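Local coordinates for MW1564 protein (Staphylococcus aureus, PDB 3NTV), which probably transfers a methyl group from S-adenosylmethionine to a hydroxyl of a caffeoyl-CoA-like acceptor, as a putative class I O-methyltransferase with a Rossmann fold, at residues V42-A47 with V52-R57; S85-A90 with K112-T117; Q123-E128 with K141-I146; D175-H180 with T216-I221. All blocks are in the same frame, centred on the assembly; numbering follows the deposited sequence.

Contact 1: residues V42-A47 with V52-R57. With SO4 (sulfate ion), chain C.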
loop_
_atom_site.group_PDB
_atom_site.type_symbol
_atom_site.label_atom_id
_atom_site.label_comp_id
_atom_site.label_asym_id
_atom_site.label_seq_id
_atom_site.Cartn_x
_atom_site.Cartn_y
_atom_site.Cartn_z
ATOM N N VAL A 42 14.861 -0.324 -17.640
ATOM C CA VAL A 42 16.255 -0.117 -18.045
ATOM C C VAL A 42 16.771 1.280 -17.617
ATOM O O VAL A 42 17.964 1.428 -17.356
ATOM C CB VAL A 42 16.427 -0.387 -19.570
ATOM C CG1 VAL A 42 17.888 -0.279 -19.999
ATOM C CG2 VAL A 42 15.868 -1.757 -19.947
ATOM N N LEU A 43 15.866 2.282 -17.484
ATOM C CA LEU A 43 16.233 3.640 -17.062
ATOM C C LEU A 43 16.653 3.773 -15.592
ATOM O O LEU A 43 17.287 4.770 -15.243
ATOM C CB LEU A 43 15.143 4.658 -17.405
ATOM C CG LEU A 43 14.913 4.900 -18.895
ATOM C CD1 LEU A 43 13.554 5.466 -19.123
ATOM C CD2 LEU A 43 15.988 5.828 -19.490
ATOM N N ARG A 44 16.301 2.787 -14.735
ATOM C CA ARG A 44 16.698 2.779 -13.312
ATOM C C ARG A 44 18.238 2.816 -13.224
ATOM O O ARG A 44 18.798 3.543 -12.403
ATOM C CB ARG A 44 16.131 1.531 -12.592
ATOM C CG ARG A 44 16.380 1.540 -11.080
ATOM C CD ARG A 44 15.478 0.579 -10.314
ATOM N NE ARG A 44 14.065 0.981 -10.344
ATOM C CZ ARG A 44 13.513 1.886 -9.540
ATOM N NH1 ARG A 44 14.252 2.519 -8.635
ATOM N NH2 ARG A 44 12.224 2.170 -9.637
ATOM N N GLU A 45 18.891 2.098 -14.152
ATOM C CA GLU A 45 20.345 1.982 -14.339
ATOM C C GLU A 45 20.951 3.362 -14.575
ATOM O O GLU A 45 21.872 3.743 -13.857
ATOM C CB GLU A 45 20.645 1.034 -15.523
ATOM C CG GLU A 45 20.253 -0.435 -15.335
ATOM C CD GLU A 45 19.010 -0.770 -14.520
ATOM O OE1 GLU A 45 19.138 -0.899 -13.281
ATOM O OE2 GLU A 45 17.911 -0.879 -15.111
ATOM N N PHE A 46 20.376 4.143 -15.516
ATOM C CA PHE A 46 20.814 5.509 -15.812
ATOM C C PHE A 46 20.704 6.411 -14.568
ATOM O O PHE A 46 21.638 7.156 -14.274
ATOM C CB PHE A 46 20.017 6.091 -17.002
ATOM C CG PHE A 46 20.298 7.544 -17.311
ATOM C CD1 PHE A 46 21.338 7.901 -18.166
ATOM C CD2 PHE A 46 19.526 8.557 -16.748
ATOM C CE1 PHE A 46 21.603 9.246 -18.446
ATOM C CE2 PHE A 46 19.799 9.900 -17.019
ATOM C CZ PHE A 46 20.830 10.236 -17.875
ATOM N N ALA A 47 19.568 6.331 -13.839
ATOM C CA ALA A 47 19.296 7.135 -12.645
ATOM C C ALA A 47 20.335 6.957 -11.527
ATOM O O ALA A 47 20.801 7.963 -10.976
ATOM C CB ALA A 47 17.905 6.828 -12.119
ATOM N N VAL A 52 20.624 10.732 -10.286
ATOM C CA VAL A 52 19.297 11.190 -10.650
ATOM C C VAL A 52 18.322 10.451 -9.730
ATOM O O VAL A 52 18.324 9.221 -9.701
ATOM C CB VAL A 52 18.974 10.971 -12.155
ATOM C CG1 VAL A 52 17.607 11.530 -12.491
ATOM C CG2 VAL A 52 20.033 11.601 -13.057
ATOM N N PRO A 53 17.520 11.161 -8.927
ATOM C CA PRO A 53 16.590 10.436 -8.048
ATOM C C PRO A 53 15.389 9.906 -8.834
ATOM O O PRO A 53 14.788 10.666 -9.577
ATOM C CB PRO A 53 16.165 11.504 -7.035
ATOM C CG PRO A 53 16.269 12.796 -7.777
ATOM C CD PRO A 53 17.361 12.627 -8.807
ATOM N N ILE A 54 15.085 8.614 -8.736
ATOM C CA ILE A 54 13.864 8.078 -9.358
ATOM C C ILE A 54 13.031 7.446 -8.263
ATOM O O ILE A 54 13.577 7.079 -7.226
ATOM C CB ILE A 54 13.958 7.212 -10.653
ATOM C CG1 ILE A 54 14.673 5.860 -10.438
ATOM C CG2 ILE A 54 14.491 8.023 -11.856
ATOM C CD1 ILE A 54 14.299 4.772 -11.420
ATOM N N VAL A 55 11.711 7.340 -8.484
ATOM C CA VAL A 55 10.786 6.728 -7.526
ATOM C C VAL A 55 11.266 5.291 -7.215
ATOM O O VAL A 55 11.695 4.587 -8.131
ATOM C CB VAL A 55 9.342 6.748 -8.111
ATOM C CG1 VAL A 55 8.339 6.076 -7.173
ATOM C CG2 VAL A 55 8.907 8.183 -8.424
ATOM N N ASP A 56 11.171 4.856 -5.948
ATOM C CA ASP A 56 11.588 3.501 -5.609
ATOM C C ASP A 56 10.668 2.446 -6.205
ATOM O O ASP A 56 9.469 2.680 -6.393
ATOM C CB ASP A 56 11.761 3.324 -4.112
ATOM C CG ASP A 56 12.940 4.116 -3.580
ATOM O OD1 ASP A 56 14.089 3.787 -3.945
ATOM O OD2 ASP A 56 12.711 5.113 -2.879
ATOM N N ARG A 57 11.245 1.291 -6.545
ATOM C CA ARG A 57 10.514 0.216 -7.187
ATOM C C ARG A 57 9.252 -0.258 -6.461
ATOM O O ARG A 57 8.205 -0.386 -7.094
ATOM C CB ARG A 57 11.440 -0.974 -7.490
ATOM C CG ARG A 57 10.731 -2.114 -8.226
ATOM C CD ARG A 57 10.295 -1.707 -9.642
ATOM N NE ARG A 57 9.495 -2.747 -10.287
ATOM C CZ ARG A 57 9.992 -3.741 -11.012
ATOM N NH1 ARG A 57 11.304 -3.852 -11.190
ATOM N NH2 ARG A 57 9.186 -4.648 -11.542
HETATM S S SO4 C . 10.831 9.928 -11.989
HETATM O O1 SO4 C . 9.439 9.979 -12.499
HETATM O O2 SO4 C . 11.723 9.978 -13.137
HETATM O O3 SO4 C . 11.063 11.111 -11.120
HETATM O O4 SO4 C . 10.958 8.721 -11.152
HETATM O O HOH W 1 14.712 4.508 -6.620
#
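Arg44 reaches from helix 43-49 to the loop that leads into helix 57-70, in the helical segment that precedes the first strand, 74-78, of this Rossmann-fold methyltransferase, and its guanidinium is sandwiched there. CD1 of Ile54 sits over the centre of one face, 3.5 Å from Arg44 CZ, while CB of Arg57 lies against the opposite face, nearer the rim. In the plane of the group, Arg44 NH2 donates to Val55 O at 2.9 Å, with an N-H...O angle of 155° and the donor in the carbonyl plane; NH1 adds a weak bond to the same oxygen. The two bonds and the two packed faces together restrain the rotation of the guanidinium. The side chain leaves the helix with CG anti to the backbone N (chi1 -174°) and bends at chi3, which swings the guanidinium over Ile54. Toward the end of the helix, Ala47 CB meets Ile54 CG2 at 3.6 Å, and Val52 N closes the connection by bonding to Ala47 O at 2.9 Å. Behind this first shell, Glu41 forms a salt bridge with Arg44 NE, and Tyr84 OH bonds to NH2. The loop also turns Val55 N toward a sulfate ion, probably from the crystallisation liquor, whose O4 accepts at 3.1 Å. One water completes the edge, accepting from Arg44 NH1 and donating to Ile54 O and Asp56 OD1; its oxygen lies 2.8 Å from Asp56 OD1.

Contact 2: residues S85-A90 with K112-T117. With SO4 (sulfate ion), chain C.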
loop_
_atom_site.group_PDB
_atom_site.type_symbol
_atom_site.label_atom_id
_atom_site.label_comp_id
_atom_site.label_asym_id
_atom_site.label_seq_id
_atom_site.Cartn_x
_atom_site.Cartn_y
_atom_site.Cartn_z
ATOM N N SER A 85 8.481 7.750 -13.700
ATOM C CA SER A 85 7.168 7.409 -13.157
ATOM C C SER A 85 6.050 7.678 -14.146
ATOM O O SER A 85 5.125 6.863 -14.220
ATOM C CB SER A 85 6.898 8.114 -11.829
ATOM O OG SER A 85 6.926 9.512 -12.045
ATOM N N SER A 86 6.155 8.790 -14.916
ATOM C CA SER A 86 5.159 9.174 -15.928
ATOM C C SER A 86 4.957 8.046 -16.932
ATOM O O SER A 86 3.837 7.642 -17.193
ATOM C CB SER A 86 5.614 10.418 -16.687
ATOM O OG SER A 86 5.986 11.461 -15.808
HETATM N N MSE A 87 6.063 7.517 -17.467
HETATM C CA MSE A 87 5.986 6.436 -18.454
HETATM C C MSE A 87 5.518 5.128 -17.836
HETATM O O MSE A 87 4.726 4.422 -18.445
HETATM C CB MSE A 87 7.316 6.255 -19.167
HETATM C CG MSE A 87 7.690 7.479 -19.986
HETATM SE SE MSE A 87 9.347 7.219 -20.974
HETATM C CE MSE A 87 10.518 7.099 -19.505
ATOM N N GLN A 88 5.931 4.841 -16.580
ATOM C CA GLN A 88 5.471 3.633 -15.902
ATOM C C GLN A 88 3.951 3.671 -15.725
ATOM O O GLN A 88 3.282 2.681 -15.983
ATOM C CB GLN A 88 6.199 3.449 -14.556
ATOM C CG GLN A 88 7.649 2.984 -14.724
ATOM C CD GLN A 88 7.780 1.497 -14.991
ATOM O OE1 GLN A 88 6.823 0.817 -15.320
ATOM N NE2 GLN A 88 8.979 0.951 -14.830
ATOM N N PHE A 89 3.396 4.836 -15.363
ATOM C CA PHE A 89 1.940 4.949 -15.207
ATOM C C PHE A 89 1.241 4.848 -16.568
ATOM O O PHE A 89 0.234 4.149 -16.681
ATOM C CB PHE A 89 1.554 6.275 -14.527
ATOM C CG PHE A 89 2.157 6.526 -13.155
ATOM C CD1 PHE A 89 2.484 5.469 -12.315
ATOM C CD2 PHE A 89 2.349 7.821 -12.690
ATOM C CE1 PHE A 89 3.001 5.704 -11.032
ATOM C CE2 PHE A 89 2.880 8.050 -11.418
ATOM C CZ PHE A 89 3.205 6.988 -10.606
ATOM N N ALA A 90 1.763 5.553 -17.591
ATOM C CA ALA A 90 1.163 5.526 -18.928
ATOM C C ALA A 90 1.217 4.122 -19.539
ATOM O O ALA A 90 0.327 3.762 -20.312
ATOM C CB ALA A 90 1.873 6.514 -19.839
ATOM N N LYS A 112 11.851 14.697 -21.832
ATOM C CA LYS A 112 11.457 14.891 -23.227
ATOM C C LYS A 112 12.063 13.812 -24.129
ATOM O O LYS A 112 11.343 13.202 -24.918
ATOM C CB LYS A 112 11.861 16.295 -23.712
ATOM C CG LYS A 112 10.763 17.003 -24.474
ATOM C CD LYS A 112 10.193 18.197 -23.725
ATOM C CE LYS A 112 9.246 18.965 -24.613
ATOM N NZ LYS A 112 7.850 18.444 -24.541
ATOM N N GLN A 113 13.389 13.560 -23.989
ATOM C CA GLN A 113 14.062 12.541 -24.801
ATOM C C GLN A 113 13.485 11.152 -24.538
ATOM O O GLN A 113 13.240 10.403 -25.482
ATOM C CB GLN A 113 15.585 12.554 -24.597
ATOM C CG GLN A 113 16.348 11.655 -25.600
ATOM C CD GLN A 113 15.952 11.844 -27.055
ATOM O OE1 GLN A 113 15.205 11.038 -27.640
ATOM N NE2 GLN A 113 16.443 12.910 -27.677
ATOM N N ASN A 114 13.241 10.820 -23.261
ATOM C CA ASN A 114 12.664 9.518 -22.905
ATOM C C ASN A 114 11.266 9.300 -23.495
ATOM O O ASN A 114 10.992 8.222 -24.029
ATOM C CB ASN A 114 12.697 9.319 -21.394
ATOM C CG ASN A 114 14.077 8.953 -20.900
ATOM O OD1 ASN A 114 14.901 8.387 -21.638
ATOM N ND2 ASN A 114 14.354 9.244 -19.629
ATOM N N LEU A 115 10.392 10.336 -23.441
ATOM C CA LEU A 115 9.046 10.219 -24.003
ATOM C C LEU A 115 9.115 9.941 -25.508
ATOM O O LEU A 115 8.332 9.136 -26.014
ATOM C CB LEU A 115 8.212 11.478 -23.736
ATOM C CG LEU A 115 7.862 11.810 -22.275
ATOM C CD1 LEU A 115 6.985 13.043 -22.241
ATOM C CD2 LEU A 115 7.142 10.668 -21.596
ATOM N N ALA A 116 10.081 10.585 -26.212
ATOM C CA ALA A 116 10.269 10.377 -27.653
ATOM C C ALA A 116 10.782 8.959 -27.911
ATOM O O ALA A 116 10.187 8.247 -28.722
ATOM C CB ALA A 116 11.253 11.404 -28.217
ATOM N N THR A 117 11.848 8.543 -27.192
ATOM C CA THR A 117 12.494 7.228 -27.334
ATOM C C THR A 117 11.521 6.073 -27.113
ATOM O O THR A 117 11.483 5.132 -27.915
ATOM C CB THR A 117 13.726 7.147 -26.415
ATOM O OG1 THR A 117 14.641 8.181 -26.761
ATOM C CG2 THR A 117 14.420 5.789 -26.452
HETATM S S SO4 C . 10.831 9.928 -11.989
HETATM O O1 SO4 C . 9.439 9.979 -12.499
HETATM O O2 SO4 C . 11.723 9.978 -13.137
HETATM O O3 SO4 C . 11.063 11.111 -11.120
HETATM O O4 SO4 C . 10.958 8.721 -11.152
#
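Two helices packed on one face of the Rossmann-type sheet, 84-90 and 105-117, meet through the selenomethionine at Met87, just behind a sulfate pocket at the start of the first helix. The side chain runs across to the second helix with CG anti to its carbonyl carbon (chi1 -64°). CG touches Leu115 CD2 at 3.6 Å; farther out, the chain bends at chi3, laying SE 3.6 Å from Asn114 O and bringing CE to 3.6 Å from Asn114 CB. Met87 crosses Asn114 at about a right angle and Leu115 more obliquely, so three successive atoms of one flexible side chain bridge the two helices without a hydrogen bond. Asn114 ND2 is instead hydrogen-bonded to Ile82 O. Two residues before Met87, Ser85 N donates to sulfate O1 at 2.7 Å. Ser85 OG lies 2.6 Å from sulfate O1 but also has Glu77 within hydrogen-bonding reach. Backbone amides of Ala81, Ile82 and Tyr84 grip the same ion, an anion-binding helix start following strand 74-78, where class I methyltransferases typically place the glycine-rich loop that holds S-adenosylmethionine.

Contact 3: residues Q123-E128 with K141-I146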
loop_
_atom_site.group_PDB
_atom_site.type_symbol
_atom_site.label_atom_id
_atom_site.label_comp_id
_atom_site.label_asym_id
_atom_site.label_seq_id
_atom_site.Cartn_x
_atom_site.Cartn_y
_atom_site.Cartn_z
ATOM N N GLN A 123 0.656 10.295 -24.530
ATOM C CA GLN A 123 0.039 10.063 -23.231
ATOM C C GLN A 123 0.568 10.979 -22.136
ATOM O O GLN A 123 -0.129 11.172 -21.131
ATOM C CB GLN A 123 0.276 8.614 -22.776
ATOM C CG GLN A 123 -0.525 7.607 -23.598
ATOM C CD GLN A 123 -0.434 6.242 -22.984
ATOM O OE1 GLN A 123 -1.059 5.939 -21.946
ATOM N NE2 GLN A 123 0.358 5.399 -23.592
ATOM N N VAL A 124 1.807 11.483 -22.285
ATOM C CA VAL A 124 2.436 12.308 -21.250
ATOM C C VAL A 124 2.692 13.729 -21.742
ATOM O O VAL A 124 3.304 13.918 -22.793
ATOM C CB VAL A 124 3.752 11.664 -20.719
ATOM C CG1 VAL A 124 4.399 12.499 -19.597
ATOM C CG2 VAL A 124 3.524 10.217 -20.278
ATOM N N ARG A 125 2.283 14.711 -20.936
ATOM C CA ARG A 125 2.476 16.132 -21.219
ATOM C C ARG A 125 3.433 16.684 -20.165
ATOM O O ARG A 125 3.167 16.546 -18.969
ATOM C CB ARG A 125 1.090 16.821 -21.139
ATOM C CG ARG A 125 1.068 18.332 -21.029
ATOM C CD ARG A 125 -0.358 18.855 -21.167
ATOM N NE ARG A 125 -1.181 18.689 -19.956
ATOM C CZ ARG A 125 -2.307 19.366 -19.754
ATOM N NH1 ARG A 125 -2.729 20.247 -20.651
ATOM N NH2 ARG A 125 -3.014 19.175 -18.648
ATOM N N ILE A 126 4.523 17.323 -20.599
ATOM C CA ILE A 126 5.474 17.949 -19.681
ATOM C C ILE A 126 5.145 19.424 -19.659
ATOM O O ILE A 126 5.157 20.073 -20.710
ATOM C CB ILE A 126 6.960 17.706 -20.098
ATOM C CG1 ILE A 126 7.294 16.205 -20.093
ATOM C CG2 ILE A 126 7.940 18.513 -19.169
ATOM C CD1 ILE A 126 8.590 15.854 -20.811
ATOM N N ILE A 127 4.871 19.957 -18.466
ATOM C CA ILE A 127 4.579 21.374 -18.286
ATOM C C ILE A 127 5.874 21.960 -17.710
ATOM O O ILE A 127 6.293 21.592 -16.616
ATOM C CB ILE A 127 3.336 21.598 -17.361
ATOM C CG1 ILE A 127 2.068 20.902 -17.910
ATOM C CG2 ILE A 127 3.084 23.111 -17.106
ATOM C CD1 ILE A 127 1.520 21.431 -19.281
ATOM N N GLU A 128 6.509 22.863 -18.441
ATOM C CA GLU A 128 7.787 23.423 -18.007
ATOM C C GLU A 128 7.634 24.679 -17.172
ATOM O O GLU A 128 7.043 25.654 -17.622
ATOM C CB GLU A 128 8.645 23.724 -19.236
ATOM C CG GLU A 128 8.892 22.495 -20.092
ATOM C CD GLU A 128 9.649 22.793 -21.363
ATOM O OE1 GLU A 128 10.584 23.627 -21.326
ATOM O OE2 GLU A 128 9.353 22.136 -22.384
ATOM N N LYS A 141 -8.285 19.610 -17.303
ATOM C CA LYS A 141 -8.730 18.262 -16.978
ATOM C C LYS A 141 -9.110 18.169 -15.528
ATOM O O LYS A 141 -8.649 18.973 -14.702
ATOM C CB LYS A 141 -7.567 17.269 -17.203
ATOM C CG LYS A 141 -7.224 17.035 -18.659
ATOM C CD LYS A 141 -5.887 16.350 -18.799
ATOM C CE LYS A 141 -5.375 16.404 -20.217
ATOM N NZ LYS A 141 -6.218 15.612 -21.155
ATOM N N VAL A 142 -9.908 17.132 -15.213
ATOM C CA VAL A 142 -10.242 16.727 -13.846
ATOM C C VAL A 142 -9.326 15.495 -13.639
ATOM O O VAL A 142 -9.324 14.567 -14.460
ATOM C CB VAL A 142 -11.745 16.373 -13.650
ATOM C CG1 VAL A 142 -11.995 15.772 -12.264
ATOM C CG2 VAL A 142 -12.618 17.614 -13.847
ATOM N N TYR A 143 -8.510 15.539 -12.597
ATOM C CA TYR A 143 -7.565 14.440 -12.328
ATOM C C TYR A 143 -8.130 13.410 -11.362
ATOM O O TYR A 143 -8.976 13.724 -10.521
ATOM C CB TYR A 143 -6.219 14.992 -11.813
ATOM C CG TYR A 143 -5.539 15.876 -12.835
ATOM C CD1 TYR A 143 -4.766 15.327 -13.860
ATOM C CD2 TYR A 143 -5.716 17.257 -12.814
ATOM C CE1 TYR A 143 -4.235 16.130 -14.875
ATOM C CE2 TYR A 143 -5.162 18.071 -13.803
ATOM C CZ TYR A 143 -4.440 17.502 -14.842
ATOM O OH TYR A 143 -3.885 18.314 -15.804
ATOM N N ASP A 144 -7.686 12.154 -11.534
ATOM C CA ASP A 144 -8.064 11.030 -10.677
ATOM C C ASP A 144 -7.014 10.781 -9.598
ATOM O O ASP A 144 -7.323 10.146 -8.593
ATOM C CB ASP A 144 -8.209 9.768 -11.517
ATOM C CG ASP A 144 -9.221 9.924 -12.634
ATOM O OD1 ASP A 144 -10.282 10.548 -12.389
ATOM O OD2 ASP A 144 -8.927 9.483 -13.762
HETATM N N MSE A 145 -5.791 11.295 -9.803
HETATM C CA MSE A 145 -4.656 11.124 -8.879
HETATM C C MSE A 145 -3.686 12.301 -9.053
HETATM O O MSE A 145 -3.444 12.760 -10.176
HETATM C CB MSE A 145 -3.919 9.781 -9.196
HETATM C CG MSE A 145 -2.626 9.570 -8.406
HETATM SE SE MSE A 145 -1.734 7.950 -9.041
HETATM C CE MSE A 145 -2.728 6.658 -8.000
ATOM N N ILE A 146 -3.151 12.776 -7.917
ATOM C CA ILE A 146 -2.106 13.786 -7.858
ATOM C C ILE A 146 -0.921 13.100 -7.159
ATOM O O ILE A 146 -1.098 12.469 -6.105
ATOM C CB ILE A 146 -2.569 15.087 -7.151
ATOM C CG1 ILE A 146 -3.704 15.768 -7.973
ATOM C CG2 ILE A 146 -1.362 16.049 -6.986
ATOM C CD1 ILE A 146 -4.364 16.999 -7.338
#
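Tyr143 OH is approached from two directions: Arg125 NH2 lies 3.1 Å from it, in a bond that is weak because the N-H...O angle is only 120°, and the hydroxyl is also hydrogen-bonded to Val138 O. The pair bridges two strands of the parallel part of the Rossmann-fold sheet that are not neighbours: the edge strand 124-128, which carries Arg125, and strand 143-149, which carries Tyr143, with strands 97-102 and 74-78 lying between them in the sheet order. The backbones stay well apart, the nearest CA atoms, of Arg125 and Lys141, being 12.2 Å from each other, and long side chains make up the difference. Arg125 extends with CG anti to the backbone N (chi1 164°), then bends at chi3 to present its edge to the phenol. The guanidinium and ring planes stand 41° apart, and the hydroxyl lies in the guanidinium plane. The firmer partners of Arg125 lie beyond the contact: Asp140 forms a salt bridge with Arg125 NH2, and Thr99 on strand 97-102 hydrogen-bonds to Arg125 NE. This second shell probably sets the position of the guanidinium more than the weak link to tyrosine does. Lys141 packs by its aliphatic chain instead of its charge, sliding past Arg125 in the opposite direction while its CB rests over the rim of one face of the Tyr143 ring. Its amine stays apart, NZ 5.4 Å from Arg125 NH2, and Asp140 probably eases the closeness of the two positive groups. Against one face of the guanidinium, toward the rim, lies Lys141 CE, 4.0 Å from Arg125 NH2.

Contact 4: residues D175-H180 with T216-I221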
loop_
_atom_site.group_PDB
_atom_site.type_symbol
_atom_site.label_atom_id
_atom_site.label_comp_id
_atom_site.label_asym_id
_atom_site.label_seq_id
_atom_site.Cartn_x
_atom_site.Cartn_y
_atom_site.Cartn_z
ATOM N N ASP A 175 4.921 11.062 -1.790
ATOM C CA ASP A 175 6.160 10.326 -1.575
ATOM C C ASP A 175 7.046 11.082 -0.591
ATOM O O ASP A 175 6.863 12.285 -0.387
ATOM C CB ASP A 175 6.916 10.125 -2.903
ATOM C CG ASP A 175 7.929 8.993 -2.894
ATOM O OD1 ASP A 175 7.964 8.224 -1.897
ATOM O OD2 ASP A 175 8.711 8.896 -3.854
ATOM N N ASN A 176 8.018 10.368 -0.004
ATOM C CA ASN A 176 9.043 10.950 0.843
ATOM C C ASN A 176 8.529 11.569 2.132
ATOM O O ASN A 176 9.105 12.536 2.627
ATOM C CB ASN A 176 9.895 11.924 0.012
ATOM C CG ASN A 176 11.336 12.025 0.420
ATOM O OD1 ASN A 176 11.885 11.174 1.137
ATOM N ND2 ASN A 176 11.961 13.087 -0.028
ATOM N N VAL A 177 7.498 10.953 2.724
ATOM C CA VAL A 177 6.920 11.429 3.993
ATOM C C VAL A 177 7.811 11.085 5.208
ATOM O O VAL A 177 7.550 11.567 6.311
ATOM C CB VAL A 177 5.420 11.100 4.189
ATOM C CG1 VAL A 177 4.568 11.804 3.135
ATOM C CG2 VAL A 177 5.175 9.595 4.184
ATOM N N LEU A 178 8.883 10.302 4.989
ATOM C CA LEU A 178 9.881 10.013 6.035
ATOM C C LEU A 178 11.226 10.699 5.714
ATOM O O LEU A 178 12.211 10.440 6.399
ATOM C CB LEU A 178 10.097 8.485 6.205
ATOM C CG LEU A 178 8.927 7.665 6.787
ATOM C CD1 LEU A 178 9.270 6.197 6.794
ATOM C CD2 LEU A 178 8.585 8.091 8.215
ATOM N N TYR A 179 11.263 11.608 4.700
ATOM C CA TYR A 179 12.489 12.264 4.216
ATOM C C TYR A 179 13.670 11.294 4.159
ATOM O O TYR A 179 14.642 11.420 4.907
ATOM C CB TYR A 179 12.861 13.623 4.894
ATOM C CG TYR A 179 13.886 14.370 4.048
ATOM C CD1 TYR A 179 15.196 14.547 4.493
ATOM C CD2 TYR A 179 13.598 14.731 2.731
ATOM C CE1 TYR A 179 16.174 15.109 3.667
ATOM C CE2 TYR A 179 14.562 15.303 1.905
ATOM C CZ TYR A 179 15.843 15.512 2.382
ATOM O OH TYR A 179 16.768 16.103 1.549
ATOM N N HIS A 180 13.515 10.233 3.356
ATOM C CA HIS A 180 14.536 9.204 3.143
ATOM C C HIS A 180 14.899 8.422 4.419
ATOM O O HIS A 180 15.951 7.780 4.472
ATOM C CB HIS A 180 15.781 9.828 2.474
ATOM C CG HIS A 180 15.476 10.671 1.276
ATOM N ND1 HIS A 180 15.072 10.105 0.075
ATOM C CD2 HIS A 180 15.547 12.012 1.125
ATOM C CE1 HIS A 180 14.921 11.120 -0.761
ATOM N NE2 HIS A 180 15.188 12.286 -0.169
ATOM N N THR A 216 -6.396 9.795 5.189
ATOM C CA THR A 216 -4.975 9.478 4.925
ATOM C C THR A 216 -4.396 8.328 5.712
ATOM O O THR A 216 -4.661 8.181 6.908
ATOM C CB THR A 216 -4.109 10.759 5.139
ATOM O OG1 THR A 216 -4.581 11.783 4.266
ATOM C CG2 THR A 216 -2.603 10.541 4.914
ATOM N N ASN A 217 -3.514 7.544 5.062
ATOM C CA ASN A 217 -2.735 6.543 5.758
ATOM C C ASN A 217 -1.285 6.661 5.325
ATOM O O ASN A 217 -1.016 7.055 4.182
ATOM C CB ASN A 217 -3.261 5.122 5.573
ATOM C CG ASN A 217 -2.971 4.573 4.219
ATOM O OD1 ASN A 217 -3.471 5.097 3.231
ATOM N ND2 ASN A 217 -2.078 3.586 4.138
ATOM N N PHE A 218 -0.365 6.312 6.219
ATOM C CA PHE A 218 1.075 6.365 5.978
ATOM C C PHE A 218 1.692 4.995 5.995
ATOM O O PHE A 218 1.293 4.130 6.790
ATOM C CB PHE A 218 1.786 7.260 7.015
ATOM C CG PHE A 218 1.352 8.700 7.003
ATOM C CD1 PHE A 218 2.109 9.665 6.346
ATOM C CD2 PHE A 218 0.193 9.100 7.655
ATOM C CE1 PHE A 218 1.743 11.009 6.390
ATOM C CE2 PHE A 218 -0.200 10.439 7.652
ATOM C CZ PHE A 218 0.580 11.388 7.022
ATOM N N LEU A 219 2.735 4.816 5.180
ATOM C CA LEU A 219 3.447 3.545 5.064
ATOM C C LEU A 219 4.932 3.756 5.199
ATOM O O LEU A 219 5.470 4.672 4.565
ATOM C CB LEU A 219 3.203 2.926 3.663
ATOM C CG LEU A 219 1.769 2.575 3.267
ATOM C CD1 LEU A 219 1.737 2.032 1.852
ATOM C CD2 LEU A 219 1.175 1.537 4.211
ATOM N N ASN A 220 5.627 2.888 5.964
ATOM C CA ASN A 220 7.090 2.990 6.049
ATOM C C ASN A 220 7.727 2.008 5.078
ATOM O O ASN A 220 8.261 0.948 5.453
ATOM C CB ASN A 220 7.637 2.846 7.479
ATOM C CG ASN A 220 7.274 1.552 8.143
ATOM O OD1 ASN A 220 6.193 1.001 7.920
ATOM N ND2 ASN A 220 8.194 1.021 8.932
ATOM N N ILE A 221 7.577 2.329 3.809
ATOM C CA ILE A 221 8.175 1.608 2.698
ATOM C C ILE A 221 9.051 2.619 2.012
ATOM O O ILE A 221 8.647 3.778 1.873
ATOM C CB ILE A 221 7.158 0.988 1.694
ATOM C CG1 ILE A 221 6.141 2.008 1.108
ATOM C CG2 ILE A 221 6.502 -0.251 2.281
ATOM C CD1 ILE A 221 5.613 1.620 -0.316
#
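Leu178 packs against Asn220 as the loop after strand 170-175 passes beside the end of strand 214-219. Its CB points toward that strand, CG follows anti to the carbonyl carbon (chi1 -68°), and only the CD1 branch touches, 3.8 Å from Asn220 CB and 3.9 Å from Asn220 CA. The two side chains cross at a slant, and what the leucine meets is the root of the asparagine, since the amide of Asn220 turns away. One residue earlier, Val177 gives a second apolar point. Its CG2 branch, set between the backbone N and the carbonyl carbon, comes to the edge of the Phe218 ring in its plane, 3.8 Å from CD1. No hydrogen bond joins the two segments. The loop holds its own shape by a type I turn from Asn176 to Tyr179, in which Tyr179 N bonds to Asn176 O at 3.1 Å; beyond it, His180 N bonds to Asn176 OD1 at 2.9 Å. In this Rossmann-fold sheet the contact bridges over strand 225-230, which runs antiparallel to both strand 170-175 and the edge strand 214-219; its Ala226 touches Val177 and Phe218. Helix 192-209 supplies Asn205, which bonds to Val177 O and packs on Phe218, while Leu29 of the second subunit lies against both Leu178 and Phe218, placing these residues between sheet, helix and dimer partner.

How the contacts relate
Contacts 2 and 4 are the buried, apolar ones, with no hydrogen bond between their segments; contacts 1 and 3 are partly buried and each turns on an arginine, well bonded to a loop carbonyl in contact 1 but only weakly to a phenol in contact 3. Contacts 1 and 2 touch through Leu43, which packs on Met87 and Asn114, and they share the sulfate. Contact 2 meets contact 3 where Leu115 rests on Val124 and Ile126, joining helix 105-117 to the strand that follows it. Contacts 3 and 4 belong to one sheet, on opposite sides of the chain's centre, and contact 4 alone reaches the second subunit.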